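Local coordinates for protein mevalonate diphosphate decarboxylase (PDB 3LTO) that probably decarboxylates mevalonate diphosphate in an ATP-dependent step of isoprenoid biosynthesis, at residues Gly18-Glu22 and Asn23-Pro27; Asn215-Leu218 and Leu219-Phe223; Tyr255-Asp258 and Asn259-His262; Ala300-Phe303 and Lys304-Leu308. All blocks are in the same frame, centred on the assembly; numbering follows the deposited sequence.

Contact 1: residues Gly18-Glu22 and Asn23-Pro27; sequences GKKDE and NSNLP. With SO4 (sulfate ion), chain D.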
loop_
_atom_site.group_PDB
_atom_site.type_symbol
_atom_site.label_atom_id
_atom_site.label_comp_id
_atom_site.label_asym_id
_atom_site.label_seq_id
_atom_site.Cartn_x
_atom_site.Cartn_y
_atom_site.Cartn_z
ATOM N N GLY A 18 4.114 -5.571 14.936
ATOM C CA GLY A 18 2.895 -6.327 14.746
ATOM C C GLY A 18 1.641 -5.513 14.989
ATOM O O GLY A 18 0.547 -6.064 15.091
ATOM N N LYS A 19 1.794 -4.199 15.101
ATOM C CA LYS A 19 0.647 -3.331 15.317
ATOM C C LYS A 19 0.054 -3.107 13.927
ATOM O O LYS A 19 0.615 -2.380 13.112
ATOM C CB LYS A 19 1.099 -2.005 15.946
ATOM C CG LYS A 19 -0.037 -1.166 16.519
ATOM C CD LYS A 19 0.481 -0.052 17.412
ATOM C CE LYS A 19 -0.630 0.932 17.745
ATOM N NZ LYS A 19 -1.217 1.546 16.503
ATOM N N LYS A 20 -1.079 -3.744 13.654
ATOM C CA LYS A 20 -1.704 -3.626 12.340
ATOM C C LYS A 20 -3.221 -3.543 12.409
ATOM O O LYS A 20 -3.827 -3.896 13.418
ATOM C CB LYS A 20 -1.298 -4.825 11.481
ATOM C CG LYS A 20 -1.710 -6.163 12.086
ATOM C CD LYS A 20 -1.235 -7.341 11.254
ATOM C CE LYS A 20 -1.706 -8.661 11.857
ATOM N NZ LYS A 20 -1.168 -9.852 11.132
ATOM N N ASP A 21 -3.828 -3.086 11.318
ATOM C CA ASP A 21 -5.278 -2.952 11.231
ATOM C C ASP A 21 -5.922 -4.335 11.142
ATOM O O ASP A 21 -5.505 -5.184 10.354
ATOM C CB ASP A 21 -5.658 -2.126 10.002
ATOM C CG ASP A 21 -7.139 -1.806 9.952
ATOM O OD1 ASP A 21 -7.564 -0.845 10.633
ATOM O OD2 ASP A 21 -7.874 -2.527 9.241
ATOM N N GLU A 22 -6.958 -4.542 11.942
ATOM C CA GLU A 22 -7.659 -5.817 11.994
ATOM C C GLU A 22 -8.295 -6.289 10.688
ATOM O O GLU A 22 -8.380 -7.491 10.438
ATOM C CB GLU A 22 -8.732 -5.749 13.082
ATOM C CG GLU A 22 -9.458 -7.050 13.332
ATOM C CD GLU A 22 -10.375 -6.964 14.535
ATOM O OE1 GLU A 22 -11.346 -6.172 14.493
ATOM O OE2 GLU A 22 -10.118 -7.683 15.525
ATOM N N ASN A 23 -8.722 -5.352 9.848
ATOM C CA ASN A 23 -9.388 -5.708 8.601
ATOM C C ASN A 23 -8.583 -5.599 7.307
ATOM O O ASN A 23 -8.744 -6.430 6.405
ATOM C CB ASN A 23 -10.665 -4.884 8.473
ATOM C CG ASN A 23 -11.657 -5.193 9.570
ATOM O OD1 ASN A 23 -12.314 -4.294 10.098
ATOM N ND2 ASN A 23 -11.780 -6.473 9.917
ATOM N N SER A 24 -7.738 -4.577 7.207
ATOM C CA SER A 24 -6.924 -4.365 6.010
ATOM C C SER A 24 -5.570 -5.045 6.137
ATOM O O SER A 24 -4.890 -5.283 5.140
ATOM C CB SER A 24 -6.701 -2.872 5.786
ATOM O OG SER A 24 -5.899 -2.325 6.822
ATOM N N ASN A 25 -5.191 -5.338 7.376
ATOM C CA ASN A 25 -3.923 -5.977 7.714
ATOM C C ASN A 25 -2.722 -5.080 7.408
ATOM O O ASN A 25 -1.579 -5.540 7.369
ATOM C CB ASN A 25 -3.777 -7.319 6.991
ATOM C CG ASN A 25 -2.837 -8.277 7.725
ATOM O OD1 ASN A 25 -3.016 -8.549 8.913
ATOM N ND2 ASN A 25 -1.840 -8.796 7.016
ATOM N N LEU A 26 -2.990 -3.796 7.201
ATOM C CA LEU A 26 -1.938 -2.822 6.923
ATOM C C LEU A 26 -1.320 -2.392 8.259
ATOM O O LEU A 26 -2.016 -2.311 9.268
ATOM C CB LEU A 26 -2.532 -1.604 6.214
ATOM C CG LEU A 26 -3.157 -1.853 4.839
ATOM C CD1 LEU A 26 -4.048 -0.677 4.452
ATOM C CD2 LEU A 26 -2.056 -2.064 3.812
ATOM N N PRO A 27 -0.006 -2.115 8.280
ATOM C CA PRO A 27 0.652 -1.698 9.526
ATOM C C PRO A 27 0.163 -0.334 9.996
ATOM O O PRO A 27 -0.081 0.553 9.182
ATOM C CB PRO A 27 2.133 -1.684 9.149
ATOM C CG PRO A 27 2.099 -1.306 7.678
ATOM C CD PRO A 27 0.950 -2.142 7.155
HETATM S S SO4 D . 2.329 -10.088 12.026
HETATM O O1 SO4 D . 1.950 -9.134 10.975
HETATM O O2 SO4 D . 3.247 -11.101 11.483
HETATM O O3 SO4 D . 2.997 -9.366 13.121
HETATM O O4 SO4 D . 1.120 -10.749 12.548
HETATM O O HOH W 1 -0.691 -10.980 8.699
#

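Contact 2: residues Asn215-Leu218 and Leu219-Phe223; sequences NLKL and LLNAF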
loop_
_atom_site.group_PDB
_atom_site.type_symbol
_atom_site.label_atom_id
_atom_site.label_comp_id
_atom_site.label_asym_id
_atom_site.label_seq_id
_atom_site.Cartn_x
_atom_site.Cartn_y
_atom_site.Cartn_z
ATOM N N ASN A 215 9.238 9.630 15.038
ATOM C CA ASN A 215 10.633 9.222 15.143
ATOM C C ASN A 215 11.214 8.900 13.778
ATOM O O ASN A 215 12.396 9.134 13.529
ATOM C CB ASN A 215 10.779 8.003 16.052
ATOM C CG ASN A 215 10.460 8.318 17.493
ATOM O OD1 ASN A 215 10.687 9.436 17.957
ATOM N ND2 ASN A 215 9.950 7.329 18.220
ATOM N N LEU A 216 10.376 8.358 12.898
ATOM C CA LEU A 216 10.799 8.006 11.549
ATOM C C LEU A 216 11.181 9.257 10.765
ATOM O O LEU A 216 12.181 9.272 10.048
ATOM C CB LEU A 216 9.677 7.266 10.822
ATOM C CG LEU A 216 9.913 6.916 9.348
ATOM C CD1 LEU A 216 11.235 6.152 9.181
ATOM C CD2 LEU A 216 8.731 6.081 8.833
ATOM N N LYS A 217 10.374 10.301 10.902
ATOM C CA LYS A 217 10.641 11.557 10.214
ATOM C C LYS A 217 11.970 12.117 10.701
ATOM O O LYS A 217 12.774 12.596 9.905
ATOM C CB LYS A 217 9.528 12.578 10.483
ATOM C CG LYS A 217 9.881 13.989 10.012
ATOM C CD LYS A 217 8.888 15.035 10.512
ATOM C CE LYS A 217 7.656 15.113 9.631
ATOM N NZ LYS A 217 7.967 15.661 8.276
ATOM N N LEU A 218 12.205 12.049 12.009
ATOM C CA LEU A 218 13.454 12.559 12.574
ATOM C C LEU A 218 14.644 11.709 12.130
ATOM O O LEU A 218 15.688 12.233 11.735
ATOM C CB LEU A 218 13.376 12.586 14.106
ATOM C CG LEU A 218 12.388 13.584 14.722
ATOM C CD1 LEU A 218 12.329 13.392 16.228
ATOM C CD2 LEU A 218 12.821 15.000 14.384
ATOM N N LEU A 219 14.475 10.394 12.191
ATOM C CA LEU A 219 15.530 9.469 11.801
ATOM C C LEU A 219 15.935 9.670 10.335
ATOM O O LEU A 219 17.124 9.785 10.018
ATOM C CB LEU A 219 15.062 8.033 12.021
ATOM C CG LEU A 219 16.103 6.944 11.773
ATOM C CD1 LEU A 219 17.354 7.213 12.624
ATOM C CD2 LEU A 219 15.498 5.581 12.102
ATOM N N LEU A 220 14.948 9.707 9.443
ATOM C CA LEU A 220 15.227 9.901 8.024
ATOM C C LEU A 220 16.008 11.197 7.818
ATOM O O LEU A 220 16.947 11.238 7.024
ATOM C CB LEU A 220 13.921 9.925 7.226
ATOM C CG LEU A 220 13.561 8.713 6.354
ATOM C CD1 LEU A 220 14.227 7.466 6.864
ATOM C CD2 LEU A 220 12.045 8.546 6.318
ATOM N N ASN A 221 15.626 12.248 8.540
ATOM C CA ASN A 221 16.326 13.526 8.440
ATOM C C ASN A 221 17.742 13.374 8.984
ATOM O O ASN A 221 18.667 14.031 8.512
ATOM C CB ASN A 221 15.603 14.627 9.230
ATOM C CG ASN A 221 14.342 15.120 8.536
ATOM O OD1 ASN A 221 14.335 15.351 7.321
ATOM N ND2 ASN A 221 13.273 15.300 9.305
ATOM N N ALA A 222 17.905 12.511 9.982
ATOM C CA ALA A 222 19.221 12.277 10.577
ATOM C C ALA A 222 20.110 11.621 9.527
ATOM O O ALA A 222 21.264 12.010 9.349
ATOM C CB ALA A 222 19.104 11.379 11.808
ATOM N N PHE A 223 19.561 10.628 8.829
ATOM C CA PHE A 223 20.299 9.936 7.782
ATOM C C PHE A 223 20.755 10.919 6.696
ATOM O O PHE A 223 21.934 10.960 6.345
ATOM C CB PHE A 223 19.430 8.833 7.170
ATOM C CG PHE A 223 19.479 7.533 7.930
ATOM C CD1 PHE A 223 20.561 6.666 7.779
ATOM C CD2 PHE A 223 18.460 7.183 8.810
ATOM C CE1 PHE A 223 20.625 5.470 8.492
ATOM C CE2 PHE A 223 18.514 5.988 9.530
ATOM C CZ PHE A 223 19.602 5.130 9.370
#

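Contact 3: residues Tyr255-Asp258 and Asn259-His262; sequences YITD and NTLH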
loop_
_atom_site.group_PDB
_atom_site.type_symbol
_atom_site.label_atom_id
_atom_site.label_comp_id
_atom_site.label_asym_id
_atom_site.label_seq_id
_atom_site.Cartn_x
_atom_site.Cartn_y
_atom_site.Cartn_z
ATOM N N TYR A 255 12.049 -7.676 29.327
ATOM C CA TYR A 255 13.179 -8.436 28.807
ATOM C C TYR A 255 14.428 -7.768 29.340
ATOM O O TYR A 255 15.480 -8.392 29.476
ATOM C CB TYR A 255 13.211 -8.391 27.280
ATOM C CG TYR A 255 11.995 -9.004 26.639
ATOM C CD1 TYR A 255 11.799 -10.385 26.653
ATOM C CD2 TYR A 255 11.037 -8.203 26.025
ATOM C CE1 TYR A 255 10.680 -10.952 26.067
ATOM C CE2 TYR A 255 9.913 -8.758 25.436
ATOM C CZ TYR A 255 9.742 -10.132 25.459
ATOM O OH TYR A 255 8.634 -10.674 24.876
ATOM N N ILE A 256 14.299 -6.479 29.631
ATOM C CA ILE A 256 15.408 -5.707 30.158
ATOM C C ILE A 256 15.529 -6.028 31.644
ATOM O O ILE A 256 14.529 -6.143 32.342
ATOM C CB ILE A 256 15.167 -4.190 29.965
ATOM C CG1 ILE A 256 15.284 -3.834 28.479
ATOM C CG2 ILE A 256 16.152 -3.373 30.825
ATOM C CD1 ILE A 256 14.735 -2.452 28.133
ATOM N N THR A 257 16.755 -6.204 32.111
ATOM C CA THR A 257 17.000 -6.492 33.515
ATOM C C THR A 257 18.110 -5.571 33.974
ATOM O O THR A 257 18.624 -4.772 33.190
ATOM C CB THR A 257 17.500 -7.928 33.736
ATOM O OG1 THR A 257 18.827 -8.044 33.200
ATOM C CG2 THR A 257 16.573 -8.937 33.063
ATOM N N ASP A 258 18.491 -5.702 35.242
ATOM C CA ASP A 258 19.564 -4.895 35.798
ATOM C C ASP A 258 20.839 -5.166 35.007
ATOM O O ASP A 258 21.669 -4.279 34.817
ATOM C CB ASP A 258 19.765 -5.225 37.284
ATOM C CG ASP A 258 20.056 -6.696 37.526
ATOM O OD1 ASP A 258 19.461 -7.552 36.836
ATOM O OD2 ASP A 258 20.876 -6.995 38.421
ATOM N N ASN A 259 20.987 -6.395 34.526
ATOM C CA ASN A 259 22.171 -6.732 33.750
ATOM C C ASN A 259 22.163 -5.912 32.456
ATOM O O ASN A 259 23.179 -5.327 32.065
ATOM C CB ASN A 259 22.194 -8.230 33.456
ATOM C CG ASN A 259 23.486 -8.672 32.803
ATOM O OD1 ASN A 259 24.553 -8.145 33.101
ATOM N ND2 ASN A 259 23.400 -9.655 31.918
ATOM N N THR A 260 21.007 -5.850 31.810
ATOM C CA THR A 260 20.853 -5.093 30.575
ATOM C C THR A 260 21.134 -3.618 30.823
ATOM O O THR A 260 21.865 -2.977 30.066
ATOM C CB THR A 260 19.421 -5.211 30.026
ATOM O OG1 THR A 260 18.965 -6.563 30.169
ATOM C CG2 THR A 260 19.380 -4.811 28.549
ATOM N N LEU A 261 20.548 -3.081 31.887
ATOM C CA LEU A 261 20.724 -1.673 32.223
ATOM C C LEU A 261 22.187 -1.302 32.456
ATOM O O LEU A 261 22.621 -0.204 32.114
ATOM C CB LEU A 261 19.881 -1.320 33.457
ATOM C CG LEU A 261 18.364 -1.472 33.274
ATOM C CD1 LEU A 261 17.656 -1.259 34.596
ATOM C CD2 LEU A 261 17.865 -0.462 32.225
ATOM N N HIS A 262 22.950 -2.223 33.025
ATOM C CA HIS A 262 24.355 -1.964 33.274
ATOM C C HIS A 262 25.058 -1.683 31.957
ATOM O O HIS A 262 25.740 -0.672 31.822
ATOM C CB HIS A 262 25.012 -3.167 33.971
ATOM C CG HIS A 262 24.457 -3.446 35.334
ATOM N ND1 HIS A 262 24.532 -4.685 35.932
ATOM C CD2 HIS A 262 23.818 -2.639 36.217
ATOM C CE1 HIS A 262 23.964 -4.631 37.125
ATOM N NE2 HIS A 262 23.522 -3.401 37.321
HETATM O O HOH W 2 17.662 -7.548 28.104
HETATM O O HOH W 3 20.113 -10.675 32.557
#

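Contact 4: residues Ala300-Phe303 and Lys304-Leu308; sequences ARQF and KSDHL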
loop_
_atom_site.group_PDB
_atom_site.type_symbol
_atom_site.label_atom_id
_atom_site.label_comp_id
_atom_site.label_asym_id
_atom_site.label_seq_id
_atom_site.Cartn_x
_atom_site.Cartn_y
_atom_site.Cartn_z
ATOM N N ALA A 300 34.723 0.137 17.654
ATOM C CA ALA A 300 33.973 -1.056 18.033
ATOM C C ALA A 300 34.846 -2.041 18.799
ATOM O O ALA A 300 34.441 -2.564 19.840
ATOM C CB ALA A 300 33.405 -1.726 16.788
ATOM N N ARG A 301 36.038 -2.307 18.274
ATOM C CA ARG A 301 36.954 -3.230 18.932
ATOM C C ARG A 301 37.361 -2.657 20.291
ATOM O O ARG A 301 37.530 -3.393 21.264
ATOM C CB ARG A 301 38.189 -3.468 18.055
ATOM C CG ARG A 301 39.206 -4.436 18.648
ATOM C CD ARG A 301 40.365 -4.722 17.681
ATOM N NE ARG A 301 41.520 -5.304 18.371
ATOM C CZ ARG A 301 41.494 -6.439 19.068
ATOM N NH1 ARG A 301 40.367 -7.132 19.172
ATOM N NH2 ARG A 301 42.588 -6.876 19.680
ATOM N N GLN A 302 37.501 -1.338 20.361
ATOM C CA GLN A 302 37.874 -0.687 21.614
ATOM C C GLN A 302 36.764 -0.836 22.663
ATOM O O GLN A 302 37.032 -1.069 23.837
ATOM C CB GLN A 302 38.174 0.797 21.362
ATOM C CG GLN A 302 38.490 1.604 22.615
ATOM C CD GLN A 302 38.755 3.076 22.318
ATOM O OE1 GLN A 302 38.955 3.879 23.233
ATOM N NE2 GLN A 302 38.764 3.434 21.036
ATOM N N PHE A 303 35.512 -0.704 22.239
ATOM C CA PHE A 303 34.400 -0.840 23.173
ATOM C C PHE A 303 34.216 -2.299 23.614
ATOM O O PHE A 303 33.942 -2.576 24.780
ATOM C CB PHE A 303 33.105 -0.306 22.546
ATOM C CG PHE A 303 31.918 -0.414 23.450
ATOM C CD1 PHE A 303 31.127 -1.560 23.449
ATOM C CD2 PHE A 303 31.631 0.596 24.363
ATOM C CE1 PHE A 303 30.067 -1.704 24.346
ATOM C CE2 PHE A 303 30.569 0.462 25.271
ATOM C CZ PHE A 303 29.788 -0.692 25.259
ATOM N N LYS A 304 34.361 -3.229 22.678
ATOM C CA LYS A 304 34.224 -4.644 22.992
ATOM C C LYS A 304 35.307 -5.030 23.994
ATOM O O LYS A 304 35.047 -5.723 24.985
ATOM C CB LYS A 304 34.376 -5.479 21.718
ATOM C CG LYS A 304 34.395 -6.989 21.934
ATOM C CD LYS A 304 34.490 -7.714 20.601
ATOM C CE LYS A 304 34.341 -9.218 20.764
ATOM N NZ LYS A 304 34.127 -9.920 19.451
ATOM N N SER A 305 36.525 -4.572 23.726
ATOM C CA SER A 305 37.658 -4.861 24.589
ATOM C C SER A 305 37.467 -4.269 25.978
ATOM O O SER A 305 37.563 -4.975 26.981
ATOM C CB SER A 305 38.951 -4.293 23.981
ATOM O OG SER A 305 39.261 -4.903 22.735
ATOM N N ASP A 306 37.180 -2.974 26.029
ATOM C CA ASP A 306 37.029 -2.288 27.304
ATOM C C ASP A 306 35.741 -2.512 28.098
ATOM O O ASP A 306 35.728 -2.285 29.308
ATOM C CB ASP A 306 37.244 -0.774 27.128
ATOM C CG ASP A 306 38.638 -0.430 26.634
ATOM O OD1 ASP A 306 39.565 -1.245 26.814
ATOM O OD2 ASP A 306 38.813 0.670 26.070
ATOM N N HIS A 307 34.665 -2.954 27.453
ATOM C CA HIS A 307 33.424 -3.139 28.200
ATOM C C HIS A 307 32.600 -4.404 27.971
ATOM O O HIS A 307 31.687 -4.684 28.741
ATOM C CB HIS A 307 32.511 -1.921 28.007
ATOM C CG HIS A 307 33.141 -0.622 28.396
ATOM N ND1 HIS A 307 33.819 0.174 27.498
ATOM C CD2 HIS A 307 33.203 0.020 29.587
ATOM C CE1 HIS A 307 34.271 1.251 28.118
ATOM N NE2 HIS A 307 33.909 1.182 29.386
ATOM N N LEU A 308 32.907 -5.172 26.933
ATOM C CA LEU A 308 32.145 -6.391 26.647
ATOM C C LEU A 308 32.850 -7.677 27.058
ATOM O O LEU A 308 32.258 -8.544 27.703
ATOM C CB LEU A 308 31.804 -6.448 25.158
ATOM C CG LEU A 308 30.419 -5.973 24.710
ATOM C CD1 LEU A 308 29.837 -4.978 25.696
ATOM C CD2 LEU A 308 30.534 -5.377 23.318
#

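Contact 1: residues Gly18-Glu22 and Asn23-Pro27
Lys19 meets the returning chain through its backbone, its carbonyl O resting 3.7 Å from Pro27 CA, while its side chain leaves in another direction to a salt bridge with Asp28, a hydrogen bond to Ser209 and the ring of Tyr205. Lys20 comes next. Its chain runs straight beyond CG and lies alongside Asn25, the two pointing the same way, so that Lys20 NZ reaches Asn25 OD1 in a weak bond of 3.2 Å. A water joins the same pair, accepting from both Lys20 NZ and Asn25 ND2. Lys20 NZ also donates to the sulfate, 2.8 Å from its O4; Tyr16, Arg144 and Gly148 also hydrogen-bond the anion, consistent with a pocket for the substrate's phosphates. The segments form a compact reversal in the loop joining strands 2-12 and 31-47 of the N-terminal domain, closed by a single beta bridge between Lys20 and Pro27. Asp21 ties that reversal together. Its N-H points almost straight at Leu26 O (2.8 Å, 171° at the hydrogen), and its own carbonyl accepts from Asn25 N, which approaches from above the carbonyl plane. With CG swung opposite the backbone N (chi1 -173°), the carboxylate is laid against the turn. There Asp21 OD2 is gripped by two amides: Asn23 N at 3.0 Å closes an Asx turn from above the carboxylate plane, and Ser24 N, at 2.9 Å, meets its anti lone pair. Ser24 OG in turn accepts from Leu26 N in an ST turn. At the bend the side chains of Glu22 and Asn23 cross at a slant.

Contact 2: residues Asn215-Leu218 and Leu219-Phe223
Leu216 has its CG opposite the backbone N, and Leu220, one turn on, holds an unusual first torsion of -107°; the four-residue spacing puts both on one side of the alpha helix 208-224, and these torsions bring their methyls together. The pair lies side by side, pointing the same way, with Leu216 CD1 resting 3.8 Å from Leu220 CD2. Leu220 CD2 also sits over the backbone, 3.8 Å from Leu216 O, so this methyl touches both the Leu216 side chain and its carbonyl. The helix itself is built from the usual i to i+4 bonds. Leu220 N donates to Leu216 O nearly straight, 170° at the hydrogen, whereas the Ala222 N bond to Leu218 O is bent to 139°. Leu219 and Phe223 occupy the inward side, packing on Leu32 of strand 31-47 and on Ile231 of helix 228-247; Leu219 CD2 comes to the Phe223 ring at its edge, in the ring plane. The helix thereby bridges the C-terminal domain, to which it belongs, and the N-terminal sheet. Asn215, at the start of the segment, is anchored through ND2 to Glu238 of the same neighbouring helix. On another side the helix faces the second subunit, where Leu216 packs on Gly310 and Lys217 on Asp306 of that subunit. Lys217 bends at its outer torsions and runs alongside Asn221, its CG 3.7 Å from Asn221 ND2. That same ND2 comes within 2.8 Å of Lys217 O, yet at an angle too poor for a hydrogen bond; the carbonyl accepts instead from Asn221 N at 3.2 Å.

Contact 3: residues Tyr255-Asp258 and Asn259-His262
Asp258 meets His262 mainly through its backbone: the carbonyl O lies over one face of the imidazole, 3.0 Å from His262 CG, and also takes the hydrogen bond from His262 N. The two side chains run alongside each other, carboxylate and ring planes 67° apart. Their ionisable ends do not touch, Asp258 OD2 being 4.6 Å from His262 NE2, though the carboxylate might still favour a protonated imidazole. Thr260 reaches back to the loop. Its OG1 is held opposite the carbonyl carbon (chi1 -41°), which carries it to Thr257 N at 3.0 Å and a fairly straight 163°. Thr257 OG1 in turn accepts a weak bond from Asn259 N (3.0 Å). Thr257 and Thr260 form a capping box, with Thr257 as N-cap of helix 258-274 in the C-terminal domain. A water that donates to Tyr255 O and accepts from Thr260 OG1 extends the network back into the loop. Ile256 supplies the apolar part: its side chain crosses that of Leu261 at about a right angle, and Ile256 CG2 touches Leu261 CD2 at 3.7 Å, while the isoleucine also packs on Met282.

Contact 4: residues Ala300-Phe303 and Lys304-Leu308
Ala300, Arg301, Gln302 and Phe303 each offer their carbonyl to the amide four residues on, from Lys304 to His307, in regular alpha-helical fashion before the turn at 304-308 widens toward a pi-type one. Ser305 adds a second bond to this ladder. Its OG, set opposite its own carbonyl carbon (chi1 -63°), folds back to donate to Arg301 O at 2.7 Å, and since Ser305 N donates to the same oxygen at 2.9 Å, that carbonyl is gripped from both faces of its plane. The hydroxyl also lies over one face of the Arg301 guanidinium. One position along, Gln302 CG passes 3.6 Å from Asp306 OD2, the two flat end groups turned nearly perpendicular, 85° apart, while Gln302 OE1 accepts from Lys274. Phe303 carries the apolar side of the segment. His307 CB sits over one face of its ring, 4.2 Å from the centroid, a CH-pi contact. The imidazole itself lies near parallel to the phenyl, at 29°, but slid so far that the rings barely overlap. His307 ND1 is buried here with no polar partner in the model. From another direction Leu308 CD1 presses on Phe303 CE1 at 3.5 Å. This apolar side of helix 297-308 faces the rest of the C-terminal domain: Phe303 meets Phe270 edge-to-face and packs on Val266 and Ile267 of helix 258-274, with Leu308 on Ile263, whereas Ala300 rests on Leu177 and Leu308 on Ile181 of strand 177-182, and Tyr292 of strand 288-292 touches Ala300 and Phe303.

How the contacts relate
Contact 1 stands apart from the other three, as it belongs to the N-terminal domain and is an irregular, largely polar loop with a sulfate beside it; contacts 2, 3 and 4 share the C-terminal domain. Contacts 2 and 4 each lie within a single helix and combine leucine or aromatic packing on the buried side with polar residues outside, whereas contact 3 caps the start of a helix with threonines. Contacts 3 and 4 have the closest centres, about 18 Å apart, and share helix 258-274, which begins at contact 3 and further along packs against contact 4. Contacts 1 and 2 both touch the second subunit. All four are only partly buried.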